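Local coordinates for peptide amidase (Stenotrophomonas maltophilia, PDB 1M22), which probably hydrolyses amide bonds, as other amidase signature enzymes do, with the C-terminal amides of peptides as its likely substrates, at residues A258-Y262 / T263-D267; A396-E399 / G400-A404; Y478-E481 / Q482-A486. One frame throughout, in Å; residues are numbered along the deposited sequence.

Contacts 1 and 3 adjoin each other, whereas contact 2 stands apart from both. The loop of contact 1 packs on helix 470-484, to which contact 3 belongs: L266 O lies 3.4 Å from Y478 CE2, and D267 O lies 3.8 Å from A479 CB, both plain packing. Contact 2 belongs to helix 383-407; its nearest atoms are about 17 Å from those of contact 1 and about 18 Å from those of contact 3. The three follow one another along the chain without interleaving. All lie away from the catalytic residues K86, S165 and S189, so they report on the helices and loops around the eleven-stranded sheet rather than on the active site.

Contact 1: A258-Y262 / T263-D267; sequences AVYDY and TARLD
R265 reaches back over a tight turn to Y260. Its CB sits 3.4 Å from Y262 O, the carbonyl that also accepts the backbone N of R265. With CG beside the backbone N (chi1 -67°) and further bends at chi2 and chi3, the chain folds back on the phenol instead of extending from the turn: CG is 3.3 Å and CD 3.2 Å from Y260 OH. NE forms a salt bridge with E475 of helix 470-484. At the tip, NH1 donates to Y260 OH over 2.8 Å; the oxygen lies at the guanidinium edge, tilted 18° from its plane. Ring and guanidinium planes are 50° apart, so this is a polar contact at the hydroxyl and not a stack. The turn that brings the two together is a short 3-10 segment in the loop between helix 231-241 and strand 275-279, as the i to i+3 bonds from A264 N to D261 O and from R265 N to Y262 O show. D261 opens it with an Asx turn: OD1 takes T263 N at 3.0 Å from above the carboxylate plane and T263 OG1 at 2.6 Å on the syn side, somewhat out of the plane. Two donors on OD1 thus restrain the rotation of the carboxylate. The buried Y262 ring lies against A235 and L238 of helix 231-241, while its backbone N donates to T239 OG1.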
ATOM      1  N   ALA A 258      -3.777  21.557   4.659  1.00 21.21           N
ATOM      2  CA  ALA A 258      -4.554  22.390   3.754  1.00 20.87           C
ATOM      3  C   ALA A 258      -5.036  21.550   2.584  1.00 20.79           C
ATOM      4  O   ALA A 258      -4.614  20.405   2.422  1.00 20.21           O
ATOM      5  CB  ALA A 258      -3.705  23.549   3.252  1.00 25.19           C
ATOM      6  N   VAL A 259      -5.938  22.110   1.786  1.00 21.26           N
ATOM      7  CA  VAL A 259      -6.443  21.409   0.614  1.00 22.06           C
ATOM      8  C   VAL A 259      -5.276  21.430  -0.363  1.00 21.77           C
ATOM      9  O   VAL A 259      -5.167  22.321  -1.206  1.00 24.13           O
ATOM     10  CB  VAL A 259      -7.651  22.145   0.001  1.00 22.47           C
ATOM     11  CG1 VAL A 259      -8.169  21.379  -1.203  1.00 24.34           C
ATOM     12  CG2 VAL A 259      -8.747  22.297   1.046  1.00 24.19           C
ATOM     13  N   TYR A 260      -4.402  20.439  -0.233  1.00 19.66           N
ATOM     14  CA  TYR A 260      -3.202  20.354  -1.054  1.00 17.50           C
ATOM     15  C   TYR A 260      -3.304  19.446  -2.273  1.00 14.96           C
ATOM     16  O   TYR A 260      -3.698  18.284  -2.171  1.00 14.91           O
ATOM     17  CB  TYR A 260      -2.034  19.889  -0.186  1.00 17.39           C
ATOM     18  CG  TYR A 260      -0.674  20.177  -0.770  1.00 17.05           C
ATOM     19  CD1 TYR A 260      -0.108  21.448  -0.671  1.00 18.39           C
ATOM     20  CD2 TYR A 260       0.054  19.179  -1.416  1.00 15.29           C
ATOM     21  CE1 TYR A 260       1.152  21.717  -1.197  1.00 18.39           C
ATOM     22  CE2 TYR A 260       1.314  19.438  -1.947  1.00 14.26           C
ATOM     23  CZ  TYR A 260       1.857  20.707  -1.832  1.00 17.58           C
ATOM     24  OH  TYR A 260       3.110  20.962  -2.339  1.00 18.60           O
ATOM     25  N   ASP A 261      -2.927  19.989  -3.424  1.00 14.17           N
ATOM     26  CA  ASP A 261      -2.941  19.240  -4.673  1.00 11.14           C
ATOM     27  C   ASP A 261      -1.537  18.675  -4.884  1.00 10.53           C
ATOM     28  O   ASP A 261      -0.629  19.384  -5.320  1.00  9.93           O
ATOM     29  CB  ASP A 261      -3.327  20.167  -5.831  1.00 13.24           C
ATOM     30  CG  ASP A 261      -3.260  19.479  -7.181  1.00 16.35           C
ATOM     31  OD1 ASP A 261      -3.171  18.235  -7.219  1.00 16.15           O
ATOM     32  OD2 ASP A 261      -3.305  20.190  -8.208  1.00 21.33           O
ATOM     33  N   TYR A 262      -1.361  17.395  -4.569  1.00  8.13           N
ATOM     34  CA  TYR A 262      -0.054  16.772  -4.717  1.00  7.91           C
ATOM     35  C   TYR A 262       0.403  16.660  -6.168  1.00  7.60           C
ATOM     36  O   TYR A 262       1.589  16.475  -6.424  1.00  8.64           O
ATOM     37  CB  TYR A 262      -0.045  15.396  -4.042  1.00  7.29           C
ATOM     38  CG  TYR A 262      -0.147  15.472  -2.535  1.00  7.31           C
ATOM     39  CD1 TYR A 262       0.977  15.754  -1.749  1.00  7.16           C
ATOM     40  CD2 TYR A 262      -1.372  15.297  -1.893  1.00  7.22           C
ATOM     41  CE1 TYR A 262       0.877  15.861  -0.362  1.00  6.81           C
ATOM     42  CE2 TYR A 262      -1.481  15.407  -0.512  1.00  8.25           C
ATOM     43  CZ  TYR A 262      -0.356  15.688   0.248  1.00  6.50           C
ATOM     44  OH  TYR A 262      -0.474  15.805   1.617  1.00  8.84           O
ATOM     45  N   THR A 263      -0.520  16.783  -7.120  1.00  8.14           N
ATOM     46  CA  THR A 263      -0.116  16.700  -8.524  1.00 10.44           C
ATOM     47  C   THR A 263       0.666  17.948  -8.930  1.00 10.53           C
ATOM     48  O   THR A 263       1.332  17.962  -9.965  1.00 10.30           O
ATOM     49  CB  THR A 263      -1.323  16.512  -9.482  1.00 11.51           C
ATOM     50  OG1 THR A 263      -2.129  17.697  -9.501  1.00 16.28           O
ATOM     51  CG2 THR A 263      -2.166  15.325  -9.041  1.00 13.06           C
ATOM     52  N   ALA A 264       0.592  18.993  -8.110  1.00 10.92           N
ATOM     53  CA  ALA A 264       1.332  20.221  -8.376  1.00 12.86           C
ATOM     54  C   ALA A 264       2.821  19.971  -8.128  1.00 11.92           C
ATOM     55  O   ALA A 264       3.674  20.735  -8.579  1.00 13.74           O
ATOM     56  CB  ALA A 264       0.836  21.347  -7.470  1.00 13.49           C
ATOM     57  N   ARG A 265       3.125  18.892  -7.411  1.00 11.54           N
ATOM     58  CA  ARG A 265       4.504  18.538  -7.092  1.00 10.76           C
ATOM     59  C   ARG A 265       5.141  17.617  -8.131  1.00 10.50           C
ATOM     60  O   ARG A 265       6.262  17.139  -7.941  1.00 12.82           O
ATOM     61  CB  ARG A 265       4.566  17.883  -5.707  1.00 12.28           C
ATOM     62  CG  ARG A 265       4.232  18.824  -4.548  1.00 12.53           C
ATOM     63  CD  ARG A 265       5.412  19.721  -4.183  1.00 18.35           C
ATOM     64  NE  ARG A 265       5.733  20.696  -5.224  1.00 22.75           N
ATOM     65  CZ  ARG A 265       4.962  21.730  -5.546  1.00 22.60           C
ATOM     66  NH1 ARG A 265       3.816  21.932  -4.910  1.00 25.27           N
ATOM     67  NH2 ARG A 265       5.340  22.566  -6.503  1.00 25.85           N
ATOM     68  N   LEU A 266       4.430  17.361  -9.226  1.00  9.55           N
ATOM     69  CA  LEU A 266       4.961  16.515 -10.290  1.00  9.96           C
ATOM     70  C   LEU A 266       5.881  17.396 -11.141  1.00 10.63           C
ATOM     71  O   LEU A 266       5.554  17.784 -12.266  1.00 11.73           O
ATOM     72  CB  LEU A 266       3.815  15.932 -11.122  1.00  9.81           C
ATOM     73  CG  LEU A 266       2.841  15.061 -10.313  1.00  9.27           C
ATOM     74  CD1 LEU A 266       1.664  14.666 -11.187  1.00 10.87           C
ATOM     75  CD2 LEU A 266       3.555  13.823  -9.773  1.00 11.15           C
ATOM     76  N   ASP A 267       7.039  17.702 -10.569  1.00 11.76           N
ATOM     77  CA  ASP A 267       8.042  18.562 -11.189  1.00 12.70           C
ATOM     78  C   ASP A 267       9.189  17.749 -11.791  1.00 12.19           C
ATOM     79  O   ASP A 267       9.929  17.092 -11.066  1.00 11.33           O
ATOM     80  CB  ASP A 267       8.593  19.507 -10.118  1.00 14.58           C
ATOM     81  CG  ASP A 267       9.493  20.583 -10.683  1.00 16.96           C
ATOM     82  OD1 ASP A 267       9.934  20.458 -11.842  1.00 13.78           O
ATOM     83  OD2 ASP A 267       9.771  21.556  -9.950  1.00 20.78           O
TER

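Contact 2: A396-E399 / G400-A404; sequences AGPE and GIDAA
The carbonyls of A396 and G397 meet amides five residues on, which marks a pi-type widening within helix 383-407. Three backbone hydrogen bonds define it. I401 N donates to A396 O at 2.9 Å, almost straight at the hydrogen (175°). G397 O accepts two amides, G400 N and D402 N, each at 2.9 Å and from opposite faces of the carbonyl plane, so an i to i+3 bond and an i to i+5 bond share one oxygen. The ordinary alpha-helical pairing is displaced: I401 N, though 3.2 Å from G397 O, has too poor an angle to bond there. Separately, P398 lacks an amide hydrogen, which leaves its N unbonded to the preceding turn, and the helix kinks there. A CA-H...O contact from G400 to A396 O joins this set.

Of the polar side chains, D402 touches the preceding turn. Its CG stands beside the backbone N (chi1 -65°), which turns the carboxylate back along the helix, so that D402 and P398 lie side by side and point the same way. D402 OD2 approaches P398 N to 3.3 Å, close, but not a hydrogen bond, since a proline N carries no proton. The carboxylate is satisfied outside the turn, OD2 by Y444 and OD1 by T466, while E399 pairs with R394 on the same helix.

Nonpolar packing turns A396 and I401 to helix 436-442, touching V441 and A438 respectively. Side-chain carbons also make van der Waals contacts with backbone carbonyls: I401 CG1 passes 3.6 Å from A396 O, and A403 CB, one turn beyond E399, lies 3.8 Å from E399 O, a carbonyl that accepts N314 ND2.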
ATOM      1  N   ALA A 396      13.565   4.786  15.389  1.00  9.99           N
ATOM      2  CA  ALA A 396      13.365   4.826  13.944  1.00  8.50           C
ATOM      3  C   ALA A 396      13.240   6.233  13.373  1.00  8.22           C
ATOM      4  O   ALA A 396      13.662   6.487  12.245  1.00  9.03           O
ATOM      5  CB  ALA A 396      12.128   4.011  13.576  1.00  8.82           C
ATOM      6  N   GLY A 397      12.658   7.142  14.149  1.00  8.07           N
ATOM      7  CA  GLY A 397      12.471   8.505  13.675  1.00  9.39           C
ATOM      8  C   GLY A 397      13.554   9.486  14.087  1.00  9.25           C
ATOM      9  O   GLY A 397      14.569   9.610  13.402  1.00 10.47           O
ATOM     10  N   PRO A 398      13.366  10.199  15.209  1.00 11.22           N
ATOM     11  CA  PRO A 398      14.346  11.176  15.692  1.00 12.18           C
ATOM     12  C   PRO A 398      15.800  10.703  15.700  1.00 12.26           C
ATOM     13  O   PRO A 398      16.695  11.425  15.263  1.00 14.47           O
ATOM     14  CB  PRO A 398      13.836  11.499  17.093  1.00 14.47           C
ATOM     15  CG  PRO A 398      12.360  11.429  16.915  1.00 14.88           C
ATOM     16  CD  PRO A 398      12.189  10.162  16.096  1.00 11.72           C
ATOM     17  N   GLU A 399      16.033   9.491  16.192  1.00 11.54           N
ATOM     18  CA  GLU A 399      17.382   8.954  16.272  1.00 12.48           C
ATOM     19  C   GLU A 399      17.724   7.985  15.145  1.00 10.82           C
ATOM     20  O   GLU A 399      18.779   7.349  15.157  1.00 13.67           O
ATOM     21  CB  GLU A 399      17.578   8.289  17.639  1.00 14.00           C
ATOM     22  CG  GLU A 399      17.625   9.297  18.785  1.00 17.77           C
ATOM     23  CD  GLU A 399      17.508   8.659  20.158  1.00 20.36           C
ATOM     24  OE1 GLU A 399      17.958   7.509  20.329  1.00 23.91           O
ATOM     25  OE2 GLU A 399      16.977   9.322  21.073  1.00 23.66           O
ATOM     26  N   GLY A 400      16.830   7.893  14.164  1.00 10.18           N
ATOM     27  CA  GLY A 400      17.045   7.015  13.027  1.00  9.48           C
ATOM     28  C   GLY A 400      17.055   7.806  11.733  1.00  9.10           C
ATOM     29  O   GLY A 400      18.077   8.375  11.348  1.00  9.78           O
ATOM     30  N   ILE A 401      15.908   7.855  11.062  1.00  8.21           N
ATOM     31  CA  ILE A 401      15.796   8.591   9.812  1.00  7.44           C
ATOM     32  C   ILE A 401      16.203  10.059   9.969  1.00  7.63           C
ATOM     33  O   ILE A 401      16.969  10.586   9.159  1.00  7.98           O
ATOM     34  CB  ILE A 401      14.350   8.521   9.261  1.00  7.48           C
ATOM     35  CG1 ILE A 401      14.066   7.111   8.726  1.00  8.17           C
ATOM     36  CG2 ILE A 401      14.145   9.575   8.173  1.00  7.58           C
ATOM     37  CD1 ILE A 401      12.601   6.862   8.390  1.00 10.15           C
ATOM     38  N   ASP A 402      15.706  10.719  11.011  1.00  7.75           N
ATOM     39  CA  ASP A 402      16.034  12.128  11.202  1.00  7.79           C
ATOM     40  C   ASP A 402      17.513  12.362  11.482  1.00  8.88           C
ATOM     41  O   ASP A 402      18.075  13.368  11.052  1.00  9.77           O
ATOM     42  CB  ASP A 402      15.188  12.735  12.322  1.00  8.83           C
ATOM     43  CG  ASP A 402      13.711  12.761  11.984  1.00 11.82           C
ATOM     44  OD1 ASP A 402      13.371  12.976  10.799  1.00 11.77           O
ATOM     45  OD2 ASP A 402      12.892  12.578  12.905  1.00 12.97           O
ATOM     46  N   ALA A 403      18.145  11.438  12.197  1.00  9.22           N
ATOM     47  CA  ALA A 403      19.565  11.580  12.496  1.00  9.22           C
ATOM     48  C   ALA A 403      20.377  11.493  11.205  1.00 10.37           C
ATOM     49  O   ALA A 403      21.330  12.245  11.007  1.00 10.72           O
ATOM     50  CB  ALA A 403      20.010  10.496  13.473  1.00 10.04           C
ATOM     51  N   ALA A 404      19.997  10.577  10.318  1.00  8.81           N
ATOM     52  CA  ALA A 404      20.699  10.422   9.051  1.00  9.01           C
ATOM     53  C   ALA A 404      20.479  11.644   8.162  1.00  9.60           C
ATOM     54  O   ALA A 404      21.412  12.134   7.527  1.00 10.61           O
ATOM     55  CB  ALA A 404      20.229   9.157   8.340  1.00 10.03           C
TER

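Contact 3: Y478-E481 / Q482-A486; sequences YAYE and QRTRA
Q482 N donates to Y478 O at 2.8 Å, an alpha-helical bond, but the regular pattern of helix 470-484 frays just beyond it. Y480 O receives weak bonds from R483 N and T484 N, E481 O accepts both T484 N and R485 N, and R485 leaves the helix with positive phi.

Side chains also meet across the segments. T484 has OG1 between its backbone N and carbonyl carbon (chi1 54°), which directs the hydroxyl back to donate to Y480 O at 2.8 Å. The same OG1 also lies over one face of the Y480 ring, 3.6 Å from CE2, while T484 CG2 sits 3.6 Å from CE1. Y480 itself is buried against L300 of helix 289-302 and F463 of the sheet. On Y478, Q482 CG makes a CH-pi contact, 3.5 Å from the ring centroid and 17° off the normal, and the amide plane runs within 8° of the ring. E481 OE2 accepts V231 N, and R483 NE forms a salt bridge with E299.

Since both amide bonds to Y480 O are weak, the threonine hydroxyl supplies the shortest of its three hydrogen bonds and probably compensates for the loosening helix.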
ATOM      1  N   TYR A 478       9.053  11.597  -8.800  1.00  6.74           N
ATOM      2  CA  TYR A 478       8.560  11.890 -10.139  1.00  6.13           C
ATOM      3  C   TYR A 478       9.721  12.233 -11.073  1.00  7.14           C
ATOM      4  O   TYR A 478       9.790  11.741 -12.198  1.00  7.36           O
ATOM      5  CB  TYR A 478       7.577  13.060 -10.096  1.00  8.44           C
ATOM      6  CG  TYR A 478       7.005  13.427 -11.443  1.00  7.14           C
ATOM      7  CD1 TYR A 478       6.036  12.631 -12.055  1.00  7.94           C
ATOM      8  CD2 TYR A 478       7.434  14.573 -12.114  1.00  8.18           C
ATOM      9  CE1 TYR A 478       5.507  12.966 -13.299  1.00  7.62           C
ATOM     10  CE2 TYR A 478       6.911  14.918 -13.360  1.00  8.69           C
ATOM     11  CZ  TYR A 478       5.949  14.111 -13.944  1.00  9.24           C
ATOM     12  OH  TYR A 478       5.420  14.441 -15.173  1.00 12.00           O
ATOM     13  N   ALA A 479      10.631  13.080 -10.603  1.00  6.55           N
ATOM     14  CA  ALA A 479      11.782  13.474 -11.413  1.00  7.18           C
ATOM     15  C   ALA A 479      12.613  12.252 -11.797  1.00  7.65           C
ATOM     16  O   ALA A 479      13.106  12.150 -12.920  1.00  8.84           O
ATOM     17  CB  ALA A 479      12.636  14.478 -10.651  1.00  8.65           C
ATOM     18  N   TYR A 480      12.777  11.325 -10.859  1.00  6.94           N
ATOM     19  CA  TYR A 480      13.535  10.110 -11.131  1.00  6.43           C
ATOM     20  C   TYR A 480      12.794   9.246 -12.151  1.00  7.02           C
ATOM     21  O   TYR A 480      13.377   8.761 -13.123  1.00  7.50           O
ATOM     22  CB  TYR A 480      13.736   9.297  -9.847  1.00  7.70           C
ATOM     23  CG  TYR A 480      14.219   7.891 -10.122  1.00  6.78           C
ATOM     24  CD1 TYR A 480      15.535   7.645 -10.510  1.00  7.76           C
ATOM     25  CD2 TYR A 480      13.332   6.816 -10.087  1.00  8.69           C
ATOM     26  CE1 TYR A 480      15.953   6.363 -10.867  1.00  8.53           C
ATOM     27  CE2 TYR A 480      13.738   5.535 -10.443  1.00  8.63           C
ATOM     28  CZ  TYR A 480      15.045   5.316 -10.833  1.00  9.85           C
ATOM     29  OH  TYR A 480      15.428   4.051 -11.219  1.00 12.83           O
ATOM     30  N   GLU A 481      11.501   9.061 -11.919  1.00  6.69           N
ATOM     31  CA  GLU A 481      10.666   8.251 -12.790  1.00  7.32           C
ATOM     32  C   GLU A 481      10.632   8.761 -14.226  1.00  7.19           C
ATOM     33  O   GLU A 481      10.715   7.980 -15.177  1.00  7.72           O
ATOM     34  CB  GLU A 481       9.245   8.217 -12.235  1.00  8.04           C
ATOM     35  CG  GLU A 481       8.264   7.435 -13.079  1.00 10.52           C
ATOM     36  CD  GLU A 481       6.830   7.817 -12.777  1.00  9.59           C
ATOM     37  OE1 GLU A 481       6.500   9.014 -12.911  1.00 11.87           O
ATOM     38  OE2 GLU A 481       6.039   6.928 -12.406  1.00  9.91           O
ATOM     39  N   GLN A 482      10.509  10.072 -14.386  1.00  7.71           N
ATOM     40  CA  GLN A 482      10.422  10.644 -15.719  1.00  8.46           C
ATOM     41  C   GLN A 482      11.658  10.497 -16.588  1.00  9.82           C
ATOM     42  O   GLN A 482      11.553  10.528 -17.814  1.00 10.75           O
ATOM     43  CB  GLN A 482       9.997  12.109 -15.625  1.00  9.88           C
ATOM     44  CG  GLN A 482       8.561  12.274 -15.147  1.00 11.83           C
ATOM     45  CD  GLN A 482       7.575  11.475 -15.985  1.00 12.02           C
ATOM     46  OE1 GLN A 482       7.002  10.485 -15.525  1.00 15.92           O
ATOM     47  NE2 GLN A 482       7.381  11.900 -17.226  1.00 13.14           N
ATOM     48  N   ARG A 483      12.830  10.336 -15.985  1.00  8.14           N
ATOM     49  CA  ARG A 483      14.016  10.161 -16.809  1.00  9.79           C
ATOM     50  C   ARG A 483      14.418   8.697 -16.947  1.00 10.72           C
ATOM     51  O   ARG A 483      15.335   8.369 -17.694  1.00 13.42           O
ATOM     52  CB  ARG A 483      15.191  11.001 -16.286  1.00 12.68           C
ATOM     53  CG  ARG A 483      15.677  10.714 -14.884  1.00 13.82           C
ATOM     54  CD  ARG A 483      16.902  11.588 -14.604  1.00 14.56           C
ATOM     55  NE  ARG A 483      18.023  11.214 -15.467  1.00 13.85           N
ATOM     56  CZ  ARG A 483      18.822  12.070 -16.104  1.00 13.93           C
ATOM     57  NH1 ARG A 483      18.642  13.380 -15.992  1.00 14.09           N
ATOM     58  NH2 ARG A 483      19.810  11.606 -16.856  1.00 14.46           N
ATOM     59  N   THR A 484      13.711   7.810 -16.252  1.00  8.93           N
ATOM     60  CA  THR A 484      14.016   6.385 -16.321  1.00  8.47           C
ATOM     61  C   THR A 484      12.890   5.551 -16.927  1.00  8.08           C
ATOM     62  O   THR A 484      13.147   4.678 -17.754  1.00 10.41           O
ATOM     63  CB  THR A 484      14.367   5.822 -14.932  1.00  8.63           C
ATOM     64  OG1 THR A 484      13.322   6.137 -14.003  1.00  8.43           O
ATOM     65  CG2 THR A 484      15.681   6.411 -14.440  1.00  9.72           C
ATOM     66  N   ARG A 485      11.649   5.812 -16.517  1.00  8.79           N
ATOM     67  CA  ARG A 485      10.488   5.083 -17.038  1.00  9.62           C
ATOM     68  C   ARG A 485      10.797   3.586 -17.095  1.00 10.31           C
ATOM     69  O   ARG A 485      10.553   2.921 -18.104  1.00 10.87           O
ATOM     70  CB  ARG A 485      10.141   5.605 -18.439  1.00  9.61           C
ATOM     71  CG  ARG A 485       9.875   7.112 -18.491  1.00 11.99           C
ATOM     72  CD  ARG A 485       8.612   7.479 -17.726  1.00 17.22           C
ATOM     73  NE  ARG A 485       7.412   6.950 -18.370  1.00 20.62           N
ATOM     74  CZ  ARG A 485       6.909   7.409 -19.512  1.00 22.58           C
ATOM     75  NH1 ARG A 485       7.496   8.416 -20.148  1.00 23.41           N
ATOM     76  NH2 ARG A 485       5.812   6.861 -20.018  1.00 25.38           N
ATOM     77  N   ALA A 486      11.304   3.062 -15.983  1.00  8.76           N
ATOM     78  CA  ALA A 486      11.715   1.667 -15.888  1.00 10.67           C
ATOM     79  C   ALA A 486      10.625   0.611 -15.837  1.00 12.86           C
ATOM     80  O   ALA A 486      10.881  -0.547 -16.170  1.00 15.88           O
ATOM     81  CB  ALA A 486      12.638   1.494 -14.697  1.00 10.68           C
TER